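Local atomic coordinates of B-agarase (Saccharophagus degradans, PDB entry 4BQ2), a protein that probably degrades agarose from the chain end, hydrolysing its beta-1,4-galactosidic linkages as a family 50 exo-beta-agarase. Residues L42-K47 with T84-D89; P242-F247 with K741-R746; K329-R334 with R372-S377; P460-R465 with F583-G588. One frame throughout, in Å; residues are numbered along the deposited sequence.

Contact 1 of 4, residues L42-K47 with T84-D89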
loop_
_atom_site.group_PDB
_atom_site.type_symbol
_atom_site.label_atom_id
_atom_site.label_comp_id
_atom_site.label_asym_id
_atom_site.label_seq_id
_atom_site.Cartn_x
_atom_site.Cartn_y
_atom_site.Cartn_z
ATOM N N LEU A 42 4.110 -17.485 -23.786
ATOM C CA LEU A 42 4.205 -16.019 -23.822
ATOM C C LEU A 42 5.513 -15.615 -23.151
ATOM O O LEU A 42 5.651 -15.747 -21.928
ATOM C CB LEU A 42 2.979 -15.382 -23.166
ATOM C CG LEU A 42 2.936 -13.841 -23.133
ATOM C CD1 LEU A 42 2.754 -13.271 -24.551
ATOM C CD2 LEU A 42 1.848 -13.318 -22.199
ATOM N N ALA A 43 6.483 -15.152 -23.949
ATOM C CA ALA A 43 7.789 -14.836 -23.422
ATOM C C ALA A 43 7.931 -13.303 -23.407
ATOM O O ALA A 43 8.042 -12.674 -24.467
ATOM C CB ALA A 43 8.882 -15.513 -24.240
ATOM N N MET A 44 7.832 -12.730 -22.196
ATOM C CA MET A 44 7.789 -11.274 -21.984
ATOM C C MET A 44 9.189 -10.746 -21.761
ATOM O O MET A 44 9.983 -11.320 -21.010
ATOM C CB MET A 44 6.860 -10.911 -20.791
ATOM C CG MET A 44 5.366 -11.160 -21.090
ATOM S SD MET A 44 4.323 -11.450 -19.640
ATOM C CE MET A 44 4.796 -13.124 -19.263
ATOM N N GLN A 45 9.497 -9.655 -22.445
ATOM C CA GLN A 45 10.746 -8.954 -22.282
ATOM C C GLN A 45 10.558 -7.945 -21.135
ATOM O O GLN A 45 10.672 -6.719 -21.315
ATOM C CB GLN A 45 11.138 -8.300 -23.616
ATOM C CG GLN A 45 11.611 -9.314 -24.678
ATOM C CD GLN A 45 10.486 -10.116 -25.336
ATOM O OE1 GLN A 45 9.597 -9.562 -26.017
ATOM N NE2 GLN A 45 10.520 -11.419 -25.145
ATOM N N SER A 46 10.262 -8.481 -19.945
ATOM C CA SER A 46 9.875 -7.663 -18.803
ATOM C C SER A 46 11.097 -7.234 -17.995
ATOM O O SER A 46 10.966 -6.452 -17.065
ATOM C CB SER A 46 8.845 -8.433 -17.931
ATOM O OG SER A 46 9.292 -9.768 -17.688
ATOM N N LYS A 47 12.284 -7.744 -18.303
ATOM C CA LYS A 47 13.463 -7.085 -17.724
ATOM C C LYS A 47 13.648 -5.695 -18.367
ATOM O O LYS A 47 13.824 -4.703 -17.642
ATOM C CB LYS A 47 14.741 -7.925 -17.823
ATOM C CG LYS A 47 15.939 -7.246 -17.138
ATOM C CD LYS A 47 17.169 -8.137 -17.134
ATOM C CE LYS A 47 18.327 -7.417 -16.441
ATOM N NZ LYS A 47 19.113 -8.415 -15.664
ATOM N N THR A 84 5.564 -15.477 -11.794
ATOM C CA THR A 84 5.017 -14.362 -12.542
ATOM C C THR A 84 3.761 -13.863 -11.860
ATOM O O THR A 84 2.853 -14.645 -11.597
ATOM C CB THR A 84 4.612 -14.835 -13.986
ATOM O OG1 THR A 84 5.732 -15.439 -14.618
ATOM C CG2 THR A 84 4.105 -13.670 -14.824
ATOM N N GLN A 85 3.692 -12.565 -11.577
ATOM C CA GLN A 85 2.459 -11.964 -11.088
ATOM C C GLN A 85 1.759 -11.352 -12.312
ATOM O O GLN A 85 2.270 -10.395 -12.926
ATOM C CB GLN A 85 2.709 -10.903 -10.003
ATOM C CG GLN A 85 1.421 -10.165 -9.630
ATOM C CD GLN A 85 1.602 -9.109 -8.573
ATOM O OE1 GLN A 85 2.731 -8.840 -8.127
ATOM N NE2 GLN A 85 0.503 -8.438 -8.209
ATOM N N PHE A 86 0.620 -11.935 -12.690
ATOM C CA PHE A 86 -0.196 -11.408 -13.757
ATOM C C PHE A 86 -1.232 -10.434 -13.211
ATOM O O PHE A 86 -1.893 -10.712 -12.171
ATOM C CB PHE A 86 -0.957 -12.558 -14.464
ATOM C CG PHE A 86 -0.368 -12.964 -15.768
ATOM C CD1 PHE A 86 0.341 -12.031 -16.565
ATOM C CD2 PHE A 86 -0.550 -14.256 -16.249
ATOM C CE1 PHE A 86 0.849 -12.401 -17.810
ATOM C CE2 PHE A 86 -0.041 -14.636 -17.479
ATOM C CZ PHE A 86 0.678 -13.711 -18.255
ATOM N N TYR A 87 -1.390 -9.317 -13.923
ATOM C CA TYR A 87 -2.513 -8.426 -13.739
ATOM C C TYR A 87 -3.520 -8.761 -14.811
ATOM O O TYR A 87 -3.163 -8.780 -15.988
ATOM C CB TYR A 87 -2.060 -6.975 -13.867
ATOM C CG TYR A 87 -1.211 -6.527 -12.688
ATOM C CD1 TYR A 87 0.160 -6.709 -12.700
ATOM C CD2 TYR A 87 -1.797 -5.944 -11.572
ATOM C CE1 TYR A 87 0.963 -6.305 -11.616
ATOM C CE2 TYR A 87 -1.022 -5.537 -10.481
ATOM C CZ TYR A 87 0.352 -5.726 -10.515
ATOM O OH TYR A 87 1.107 -5.304 -9.434
ATOM N N LEU A 88 -4.754 -9.087 -14.404
ATOM C CA LEU A 88 -5.813 -9.357 -15.343
ATOM C C LEU A 88 -6.726 -8.128 -15.320
ATOM O O LEU A 88 -7.297 -7.817 -14.276
ATOM C CB LEU A 88 -6.577 -10.635 -14.942
ATOM C CG LEU A 88 -7.920 -10.785 -15.670
ATOM C CD1 LEU A 88 -7.680 -11.186 -17.126
ATOM C CD2 LEU A 88 -8.850 -11.785 -14.941
ATOM N N ASP A 89 -6.804 -7.428 -16.453
ATOM C CA ASP A 89 -7.686 -6.277 -16.600
ATOM C C ASP A 89 -8.693 -6.639 -17.665
ATOM O O ASP A 89 -8.321 -7.057 -18.755
ATOM C CB ASP A 89 -6.892 -5.057 -17.067
ATOM C CG ASP A 89 -5.955 -4.519 -15.982
ATOM O OD1 ASP A 89 -6.444 -3.769 -15.121
ATOM O OD2 ASP A 89 -4.742 -4.863 -15.999
#

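Contact 2 of 4, residues P242-F247 with K741-R746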
loop_
_atom_site.group_PDB
_atom_site.type_symbol
_atom_site.label_atom_id
_atom_site.label_comp_id
_atom_site.label_asym_id
_atom_site.label_seq_id
_atom_site.Cartn_x
_atom_site.Cartn_y
_atom_site.Cartn_z
ATOM N N PRO A 242 27.972 -7.459 12.695
ATOM C CA PRO A 242 29.318 -6.926 12.907
ATOM C C PRO A 242 29.562 -5.646 12.128
ATOM O O PRO A 242 28.961 -5.410 11.068
ATOM C CB PRO A 242 30.259 -8.050 12.401
ATOM C CG PRO A 242 29.405 -9.014 11.659
ATOM C CD PRO A 242 28.000 -8.852 12.173
ATOM N N SER A 243 30.432 -4.815 12.674
ATOM C CA SER A 243 30.894 -3.637 11.940
ATOM C C SER A 243 29.836 -2.537 11.800
ATOM O O SER A 243 29.977 -1.651 10.970
ATOM C CB SER A 243 31.435 -4.016 10.565
ATOM O OG SER A 243 32.039 -2.874 9.956
ATOM N N ARG A 244 28.789 -2.606 12.614
ATOM C CA ARG A 244 27.832 -1.509 12.730
ATOM C C ARG A 244 28.376 -0.524 13.771
ATOM O O ARG A 244 28.944 -0.937 14.808
ATOM C CB ARG A 244 26.451 -2.036 13.154
ATOM C CG ARG A 244 25.726 -2.918 12.116
ATOM C CD ARG A 244 25.623 -2.248 10.748
ATOM N NE ARG A 244 25.086 -3.105 9.670
ATOM C CZ ARG A 244 23.816 -3.482 9.626
ATOM N NH1 ARG A 244 23.019 -3.115 10.608
ATOM N NH2 ARG A 244 23.351 -4.240 8.640
ATOM N N SER A 245 28.212 0.775 13.506
ATOM C CA SER A 245 28.565 1.796 14.489
ATOM C C SER A 245 27.428 1.870 15.516
ATOM O O SER A 245 26.397 1.215 15.346
ATOM C CB SER A 245 28.777 3.141 13.793
ATOM O OG SER A 245 27.587 3.542 13.113
ATOM N N LYS A 246 27.618 2.637 16.585
ATOM C CA LYS A 246 26.551 2.885 17.568
ATOM C C LYS A 246 25.181 3.112 16.909
ATOM O O LYS A 246 24.194 2.464 17.291
ATOM C CB LYS A 246 26.905 4.092 18.473
ATOM C CG LYS A 246 25.803 4.503 19.460
ATOM C CD LYS A 246 26.193 5.804 20.177
ATOM C CE LYS A 246 25.234 6.156 21.289
ATOM N NZ LYS A 246 25.692 7.410 21.956
ATOM N N PHE A 247 25.151 3.994 15.908
ATOM C CA PHE A 247 23.889 4.398 15.265
ATOM C C PHE A 247 23.502 3.591 14.022
ATOM O O PHE A 247 22.667 4.030 13.240
ATOM C CB PHE A 247 23.908 5.897 14.943
ATOM C CG PHE A 247 23.775 6.772 16.157
ATOM C CD1 PHE A 247 22.516 7.077 16.685
ATOM C CD2 PHE A 247 24.918 7.318 16.786
ATOM C CE1 PHE A 247 22.384 7.919 17.793
ATOM C CE2 PHE A 247 24.788 8.139 17.913
ATOM C CZ PHE A 247 23.518 8.451 18.421
ATOM N N LYS A 741 24.969 -7.035 3.455
ATOM C CA LYS A 741 25.700 -6.513 2.312
ATOM C C LYS A 741 25.346 -5.088 1.854
ATOM O O LYS A 741 25.949 -4.591 0.900
ATOM C CB LYS A 741 25.570 -7.495 1.138
ATOM C CG LYS A 741 24.280 -7.369 0.338
ATOM C CD LYS A 741 24.163 -8.598 -0.561
ATOM C CE LYS A 741 23.408 -8.275 -1.829
ATOM N NZ LYS A 741 23.140 -9.509 -2.622
ATOM N N ILE A 742 24.384 -4.423 2.509
ATOM C CA ILE A 742 24.008 -3.083 2.094
ATOM C C ILE A 742 25.240 -2.145 2.008
ATOM O O ILE A 742 25.326 -1.338 1.101
ATOM C CB ILE A 742 22.900 -2.415 2.985
ATOM C CG1 ILE A 742 23.245 -2.474 4.481
ATOM C CG2 ILE A 742 21.513 -2.997 2.681
ATOM C CD1 ILE A 742 22.207 -1.826 5.400
ATOM N N TYR A 743 26.187 -2.269 2.927
ATOM C CA TYR A 743 27.282 -1.274 2.958
ATOM C C TYR A 743 28.433 -1.608 2.002
ATOM O O TYR A 743 28.936 -0.710 1.291
ATOM C CB TYR A 743 27.800 -1.084 4.383
ATOM C CG TYR A 743 26.820 -0.339 5.291
ATOM C CD1 TYR A 743 26.473 0.986 5.027
ATOM C CD2 TYR A 743 26.270 -0.959 6.420
ATOM C CE1 TYR A 743 25.593 1.689 5.857
ATOM C CE2 TYR A 743 25.395 -0.274 7.252
ATOM C CZ TYR A 743 25.050 1.045 6.958
ATOM O OH TYR A 743 24.203 1.696 7.788
ATOM N N THR A 744 28.847 -2.873 2.004
ATOM C CA THR A 744 29.852 -3.362 1.054
ATOM C C THR A 744 29.412 -3.125 -0.386
ATOM O O THR A 744 30.202 -2.634 -1.195
ATOM C CB THR A 744 30.209 -4.835 1.291
ATOM O OG1 THR A 744 29.004 -5.601 1.322
ATOM C CG2 THR A 744 30.893 -4.993 2.622
ATOM N N GLU A 745 28.148 -3.409 -0.706
ATOM C CA GLU A 745 27.603 -3.021 -2.015
ATOM C C GLU A 745 27.726 -1.530 -2.321
ATOM O O GLU A 745 28.306 -1.158 -3.330
ATOM C CB GLU A 745 26.144 -3.440 -2.177
ATOM C CG GLU A 745 25.902 -4.933 -2.091
ATOM C CD GLU A 745 26.178 -5.660 -3.387
ATOM O OE1 GLU A 745 25.447 -5.434 -4.373
ATOM O OE2 GLU A 745 27.109 -6.483 -3.402
ATOM N N ARG A 746 27.178 -0.672 -1.463
ATOM C CA ARG A 746 27.100 0.757 -1.772
ATOM C C ARG A 746 28.482 1.387 -1.796
ATOM O O ARG A 746 28.762 2.289 -2.581
ATOM C CB ARG A 746 26.291 1.516 -0.698
ATOM C CG ARG A 746 24.830 1.148 -0.541
ATOM C CD ARG A 746 23.984 1.597 -1.704
ATOM N NE ARG A 746 23.848 3.049 -1.821
ATOM C CZ ARG A 746 22.988 3.624 -2.653
ATOM N NH1 ARG A 746 22.194 2.873 -3.415
ATOM N NH2 ARG A 746 22.921 4.947 -2.741
#

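Contact 3 of 4, residues K329-R334 with R372-S377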
loop_
_atom_site.group_PDB
_atom_site.type_symbol
_atom_site.label_atom_id
_atom_site.label_comp_id
_atom_site.label_asym_id
_atom_site.label_seq_id
_atom_site.Cartn_x
_atom_site.Cartn_y
_atom_site.Cartn_z
ATOM N N LYS A 329 -18.974 -0.487 30.875
ATOM C CA LYS A 329 -20.259 0.112 30.573
ATOM C C LYS A 329 -20.534 0.169 29.050
ATOM O O LYS A 329 -21.656 -0.104 28.613
ATOM C CB LYS A 329 -20.431 1.451 31.316
ATOM C CG LYS A 329 -20.197 2.737 30.541
ATOM C CD LYS A 329 -20.785 3.912 31.325
ATOM C CE LYS A 329 -20.832 5.201 30.509
ATOM N NZ LYS A 329 -19.484 5.817 30.347
ATOM N N SER A 330 -19.506 0.454 28.247
ATOM C CA SER A 330 -19.656 0.372 26.773
ATOM C C SER A 330 -19.975 -1.050 26.316
ATOM O O SER A 330 -20.920 -1.278 25.539
ATOM C CB SER A 330 -18.385 0.853 26.058
ATOM O OG SER A 330 -18.291 2.265 26.071
ATOM N N PHE A 331 -19.182 -1.997 26.809
ATOM C CA PHE A 331 -19.291 -3.399 26.422
ATOM C C PHE A 331 -20.642 -4.013 26.794
ATOM O O PHE A 331 -21.134 -4.880 26.071
ATOM C CB PHE A 331 -18.158 -4.238 27.041
ATOM C CG PHE A 331 -17.953 -5.554 26.356
ATOM C CD1 PHE A 331 -17.175 -5.640 25.204
ATOM C CD2 PHE A 331 -18.559 -6.715 26.841
ATOM C CE1 PHE A 331 -17.001 -6.856 24.554
ATOM C CE2 PHE A 331 -18.388 -7.926 26.186
ATOM C CZ PHE A 331 -17.602 -7.999 25.046
ATOM N N ALA A 332 -21.224 -3.573 27.916
ATOM C CA ALA A 332 -22.558 -4.036 28.337
ATOM C C ALA A 332 -23.678 -3.602 27.389
ATOM O O ALA A 332 -24.698 -4.275 27.302
ATOM C CB ALA A 332 -22.862 -3.604 29.773
ATOM N N THR A 333 -23.480 -2.489 26.681
ATOM C CA THR A 333 -24.465 -1.973 25.712
ATOM C C THR A 333 -24.264 -2.587 24.324
ATOM O O THR A 333 -24.979 -2.277 23.375
ATOM C CB THR A 333 -24.398 -0.443 25.554
ATOM O OG1 THR A 333 -23.236 -0.071 24.772
ATOM C CG2 THR A 333 -24.418 0.271 26.925
ATOM N N ARG A 334 -23.293 -3.485 24.231
ATOM C CA ARG A 334 -22.917 -4.115 22.968
ATOM C C ARG A 334 -24.070 -4.805 22.212
ATOM O O ARG A 334 -24.905 -5.502 22.805
ATOM C CB ARG A 334 -21.756 -5.029 23.279
ATOM C CG ARG A 334 -21.482 -6.207 22.393
ATOM C CD ARG A 334 -20.274 -6.838 23.058
ATOM N NE ARG A 334 -19.308 -7.308 22.086
ATOM C CZ ARG A 334 -19.325 -8.527 21.576
ATOM N NH1 ARG A 334 -20.266 -9.393 21.960
ATOM N NH2 ARG A 334 -18.392 -8.882 20.700
ATOM N N ARG A 372 -18.188 2.594 11.862
ATOM C CA ARG A 372 -17.636 2.636 13.202
ATOM C C ARG A 372 -17.958 1.291 13.838
ATOM O O ARG A 372 -18.823 0.541 13.360
ATOM C CB ARG A 372 -18.321 3.727 14.029
ATOM C CG ARG A 372 -19.818 3.479 14.175
ATOM C CD ARG A 372 -20.525 4.523 15.026
ATOM N NE ARG A 372 -21.795 3.971 15.519
ATOM C CZ ARG A 372 -22.929 4.662 15.686
ATOM N NH1 ARG A 372 -22.978 5.961 15.424
ATOM N NH2 ARG A 372 -24.020 4.048 16.131
ATOM N N GLY A 373 -17.286 0.974 14.935
ATOM C CA GLY A 373 -17.586 -0.300 15.549
ATOM C C GLY A 373 -16.527 -0.863 16.454
ATOM O O GLY A 373 -15.377 -0.362 16.530
ATOM N N GLU A 374 -16.943 -1.900 17.164
ATOM C CA GLU A 374 -16.035 -2.677 17.975
ATOM C C GLU A 374 -15.084 -3.450 17.047
ATOM O O GLU A 374 -15.459 -3.892 15.946
ATOM C CB GLU A 374 -16.831 -3.609 18.898
ATOM C CG GLU A 374 -15.988 -4.620 19.673
ATOM C CD GLU A 374 -16.833 -5.735 20.262
ATOM O OE1 GLU A 374 -17.064 -6.752 19.552
ATOM O OE2 GLU A 374 -17.254 -5.594 21.435
ATOM N N ALA A 375 -13.825 -3.536 17.468
ATOM C CA ALA A 375 -12.827 -4.309 16.751
ATOM C C ALA A 375 -12.041 -5.162 17.767
ATOM O O ALA A 375 -12.117 -4.914 18.977
ATOM C CB ALA A 375 -11.931 -3.376 15.936
ATOM N N TYR A 376 -11.359 -6.206 17.309
ATOM C CA TYR A 376 -10.547 -7.001 18.221
ATOM C C TYR A 376 -9.182 -7.212 17.601
ATOM O O TYR A 376 -9.074 -7.436 16.392
ATOM C CB TYR A 376 -11.214 -8.352 18.561
ATOM C CG TYR A 376 -10.519 -9.143 19.673
ATOM C CD1 TYR A 376 -10.734 -8.815 21.008
ATOM C CD2 TYR A 376 -9.659 -10.205 19.380
ATOM C CE1 TYR A 376 -10.124 -9.519 22.038
ATOM C CE2 TYR A 376 -9.030 -10.917 20.400
ATOM C CZ TYR A 376 -9.284 -10.567 21.738
ATOM O OH TYR A 376 -8.684 -11.239 22.789
ATOM N N SER A 377 -8.141 -7.076 18.420
ATOM C CA SER A 377 -6.775 -7.338 17.979
ATOM C C SER A 377 -6.306 -8.707 18.458
ATOM O O SER A 377 -5.868 -8.868 19.610
ATOM C CB SER A 377 -5.801 -6.237 18.465
ATOM O OG SER A 377 -4.488 -6.597 18.035
#

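Contact 4 of 4, residues P460-R465 with F583-G588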
loop_
_atom_site.group_PDB
_atom_site.type_symbol
_atom_site.label_atom_id
_atom_site.label_comp_id
_atom_site.label_asym_id
_atom_site.label_seq_id
_atom_site.Cartn_x
_atom_site.Cartn_y
_atom_site.Cartn_z
ATOM N N PRO A 460 -4.473 30.196 6.053
ATOM C CA PRO A 460 -3.563 30.334 7.214
ATOM C C PRO A 460 -3.720 29.213 8.269
ATOM O O PRO A 460 -2.736 28.802 8.881
ATOM C CB PRO A 460 -3.936 31.715 7.787
ATOM C CG PRO A 460 -4.373 32.496 6.549
ATOM C CD PRO A 460 -5.142 31.486 5.719
ATOM N N GLU A 461 -4.936 28.699 8.433
ATOM C CA GLU A 461 -5.208 27.569 9.323
ATOM C C GLU A 461 -4.495 26.279 8.934
ATOM O O GLU A 461 -4.190 25.466 9.831
ATOM C CB GLU A 461 -6.713 27.314 9.475
ATOM C CG GLU A 461 -7.086 26.231 10.498
ATOM C CD GLU A 461 -6.777 26.628 11.944
ATOM O OE1 GLU A 461 -6.423 27.817 12.196
ATOM O OE2 GLU A 461 -6.890 25.749 12.837
ATOM N N PHE A 462 -4.229 26.062 7.634
ATOM C CA PHE A 462 -3.371 24.937 7.280
ATOM C C PHE A 462 -1.988 25.069 7.967
ATOM O O PHE A 462 -1.495 24.123 8.602
ATOM C CB PHE A 462 -3.228 24.730 5.755
ATOM C CG PHE A 462 -2.266 23.602 5.401
ATOM C CD1 PHE A 462 -2.613 22.268 5.633
ATOM C CD2 PHE A 462 -0.995 23.880 4.901
ATOM C CE1 PHE A 462 -1.728 21.235 5.341
ATOM C CE2 PHE A 462 -0.102 22.839 4.599
ATOM C CZ PHE A 462 -0.468 21.525 4.828
ATOM N N LYS A 463 -1.372 26.245 7.866
ATOM C CA LYS A 463 -0.089 26.461 8.532
ATOM C C LYS A 463 -0.188 26.323 10.058
ATOM O O LYS A 463 0.702 25.742 10.716
ATOM C CB LYS A 463 0.487 27.840 8.163
ATOM C CG LYS A 463 1.770 28.186 8.931
ATOM C CD LYS A 463 2.475 29.395 8.308
ATOM C CE LYS A 463 3.620 29.889 9.172
ATOM N NZ LYS A 463 4.349 31.008 8.495
ATOM N N VAL A 464 -1.263 26.861 10.635
ATOM C CA VAL A 464 -1.524 26.664 12.078
ATOM C C VAL A 464 -1.451 25.162 12.452
ATOM O O VAL A 464 -0.791 24.766 13.421
ATOM C CB VAL A 464 -2.887 27.304 12.500
ATOM C CG1 VAL A 464 -3.235 27.013 13.970
ATOM C CG2 VAL A 464 -2.851 28.809 12.258
ATOM N N ARG A 465 -2.108 24.327 11.660
ATOM C CA ARG A 465 -2.195 22.928 11.974
ATOM C C ARG A 465 -0.868 22.219 11.689
ATOM O O ARG A 465 -0.489 21.303 12.445
ATOM C CB ARG A 465 -3.391 22.295 11.224
ATOM C CG ARG A 465 -4.769 22.700 11.779
ATOM C CD ARG A 465 -4.863 22.439 13.289
ATOM N NE ARG A 465 -4.801 21.001 13.533
ATOM C CZ ARG A 465 -4.738 20.418 14.730
ATOM N NH1 ARG A 465 -4.698 21.135 15.853
ATOM N NH2 ARG A 465 -4.713 19.090 14.795
ATOM N N PHE A 583 4.700 22.134 0.394
ATOM C CA PHE A 583 6.026 21.754 0.911
ATOM C C PHE A 583 6.750 22.858 1.654
ATOM O O PHE A 583 7.443 22.571 2.634
ATOM C CB PHE A 583 6.918 21.141 -0.183
ATOM C CG PHE A 583 6.489 19.774 -0.593
ATOM C CD1 PHE A 583 6.638 18.705 0.289
ATOM C CD2 PHE A 583 5.864 19.546 -1.831
ATOM C CE1 PHE A 583 6.182 17.441 -0.047
ATOM C CE2 PHE A 583 5.429 18.260 -2.187
ATOM C CZ PHE A 583 5.603 17.209 -1.295
ATOM N N LYS A 584 6.531 24.104 1.226
ATOM C CA LYS A 584 7.028 25.303 1.919
ATOM C C LYS A 584 6.496 25.343 3.345
ATOM O O LYS A 584 7.271 25.463 4.317
ATOM C CB LYS A 584 6.663 26.598 1.180
ATOM C CG LYS A 584 7.361 27.846 1.750
ATOM C CD LYS A 584 6.958 29.125 1.022
ATOM C CE LYS A 584 7.532 30.362 1.700
ATOM N NZ LYS A 584 6.709 31.593 1.423
ATOM N N VAL A 585 5.186 25.206 3.486
ATOM C CA VAL A 585 4.565 25.289 4.812
ATOM C C VAL A 585 4.992 24.124 5.701
ATOM O O VAL A 585 5.331 24.329 6.876
ATOM C CB VAL A 585 3.026 25.364 4.731
ATOM C CG1 VAL A 585 2.385 25.141 6.093
ATOM C CG2 VAL A 585 2.613 26.711 4.200
ATOM N N VAL A 586 4.986 22.918 5.152
ATOM C CA VAL A 586 5.357 21.754 5.971
ATOM C C VAL A 586 6.825 21.796 6.384
ATOM O O VAL A 586 7.156 21.572 7.575
ATOM C CB VAL A 586 5.013 20.421 5.301
ATOM C CG1 VAL A 586 5.646 19.243 6.051
ATOM C CG2 VAL A 586 3.505 20.230 5.267
ATOM N N HIS A 587 7.696 22.090 5.428
ATOM C CA HIS A 587 9.109 22.199 5.740
ATOM C C HIS A 587 9.332 23.264 6.816
ATOM O O HIS A 587 10.094 23.042 7.756
ATOM C CB HIS A 587 9.943 22.520 4.505
ATOM C CG HIS A 587 11.354 22.856 4.830
ATOM N ND1 HIS A 587 11.806 24.151 4.922
ATOM C CD2 HIS A 587 12.408 22.062 5.126
ATOM C CE1 HIS A 587 13.085 24.141 5.248
ATOM N NE2 HIS A 587 13.470 22.889 5.394
ATOM N N GLY A 588 8.652 24.410 6.690
ATOM C CA GLY A 588 8.803 25.502 7.654
ATOM C C GLY A 588 8.443 25.085 9.072
ATOM O O GLY A 588 9.166 25.435 10.020
#

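Contact 1 of 4, residues L42-K47 with T84-D89
Met44 and Leu42 converge on the ring of Phe86, a Met-aromatic contact of Met44 on Phe86 with Leu42 beside it, which fills part of the interior of the CBM-like domain in an arrangement consistent with two facing layers of a beta-sandwich. The backbones stay far apart, the closest pair of CA atoms, Met44 CA and Thr84 CA, lying 10.3 Å from each other, and no hydrogen bond spans the gap: side chains alone bridge it. The CD2 of Leu42 meets the ring at the edge, close to the ring plane, 4.1 Å from Phe86 CZ. The sulfur of Met44 arrives obliquely, neither square over a face nor in the plane, with SD 69° off the ring normal and 5.3 Å from the centroid of the Phe86 ring. The two side chains thus meet neighbouring ring carbons, CZ and CE1. Val182 of strand 180-191 also touches Leu42 and Phe86, while Val173 of strand 166-174 packs on Met44, so the contact is buried between strands. A bend at chi3 of Met44 (-76°) turns its CE methyl off the chain's line. The sulfur itself makes the closest approach of the contact, SD resting 4.0 Å from Phe86 CE1.

Contact 2 of 4, residues P242-F247 with K741-R746
Arg244 reaches from a loop to the last helix of the chain and lays its NE against the edge of the Tyr743 ring. The guanidinium and the ring stand almost upright to each other, 78° apart. NE lies near the plane of the ring, 3.7 Å from Tyr743 CE2, and the CD of Arg244 follows at 4.0 Å from the same Tyr743 CE2; this is an edge contact and not a cation stacked over a face. A bend at chi2 (-53°) lets the arginine, whose CA-CB bond does not aim at the helix, swing its head there. Its NH2 passes 4.2 Å from Ile742 CD1, but the polar grip comes from backbone carbonyls: NH2 is hydrogen-bonded to Gly411 O and to Asn739 O, the latter at the end of helix 729-739. The contact thereby joins the C-terminal helix 742-746 to the loop between helix 222-235 and strand 263-267, as part of the catalytic module, which in this family is built on a (beta/alpha)8 barrel. Tyr743 points toward the loop, and its OH is bonded to Gly248 O and Phe282 N, so the hydroxyl at the far end of the ring is held by two backbone groups. Ile742, with CG1 wedged between its own backbone N and carbonyl carbon (chi1 51°), puts that CG1 3.9 Å above one face of the Tyr743 ring, near the rim, and packs on Phe282 and Thr284 of strand 280-287.

Contact 3 of 4, residues K329-R334 with R372-S377
Arg334 grips the carboxylate of Glu374 side-on in a two-bond salt bridge. Its NE donates to Glu374 OE2 at 2.8 Å in a nearly straight bond (174°), and its NH2 donates to Glu374 OE1, also at 2.8 Å, on that oxygen's syn lone pair. The two flat groups are nearly coplanar. Glu374, with CG anti to its backbone N (chi1 172°) and an extended chain, projects straight from the strand, whereas Arg334 bends at chi3 (-140°) to swing its guanidinium round to meet it. The CD of Arg334 lies 3.5 Å above one face of the Phe331 ring, toward the rim, and Phe331 CE1 comes obliquely to within 3.4 Å of Glu374 OE2. Thr298 OG1 bonds OE1 and Tyr302 OH bonds OE2, giving each oxygen a second partner, while Tyr300 makes a cation-pi contact with Arg334. The bridge ties the turn just after helix 328-332, leading into edge strand 335-336, to strand 373-376, which lies between strands 296-301 and 359-362 in a four-stranded antiparallel sheet.

Contact 4 of 4, residues P460-R465 with F583-G588
Segments 460-465 and 583-588, of helices 460-477 and 565-593, run broadly parallel, the axes of these short segments 9.7 Å apart at closest approach and crossing at -31°, with Lys463 CA and Val585 CA the nearest such pair at 6.1 Å. Val585 points at the partner helix, and its CG1, set anti to the backbone N (chi1 167°), fits between Phe462 and the backbone of Lys463. That methyl lies 3.7 Å from Phe462 CE2 and equally 3.7 Å from Lys463 CA, so the Phe462 ring and the Lys463 backbone both press on it. The ring meets it obliquely, as it does Val586, whose CG2 is 4.2 Å from Phe462 CZ. Lys463 adds only the root of its side chain, CB touching Val585 CG1, while the extended chain carries NZ away from the contact. No hydrogen bond links the segments; the seam is apolar, its inner part buried and its Lys463 side exposed. Parallel neighbouring helices fit the outer layer of the (beta/alpha)8 barrel expected here. Phe462 also packs edge-to-face with Phe441 and touches Val437 and Val457 in loops, and Val586 rests on Tyr599 of strand 598-599, the strand that follows helix 565-593.

Contact 1 comes first along the chain and joins strands of the CBM-like domain; its centre lies about 45 Å from that of contact 3 and about 43 Å from that of contact 4, on the opposite side of the molecule's centre. Contacts 3 and 4 follow each other in sequence, about 37 Å apart between centres. Contact 2 encloses both in sequence: it brings the loop after helix 222-235 to the C-terminal helix, so most of the chain lies between its two segments. Its nearest atoms come within about 13 Å of contact 1. No two contacts touch. Contact 3 ties the four-stranded antiparallel sheet to the turn after a helix, and contact 4 pairs two long helices.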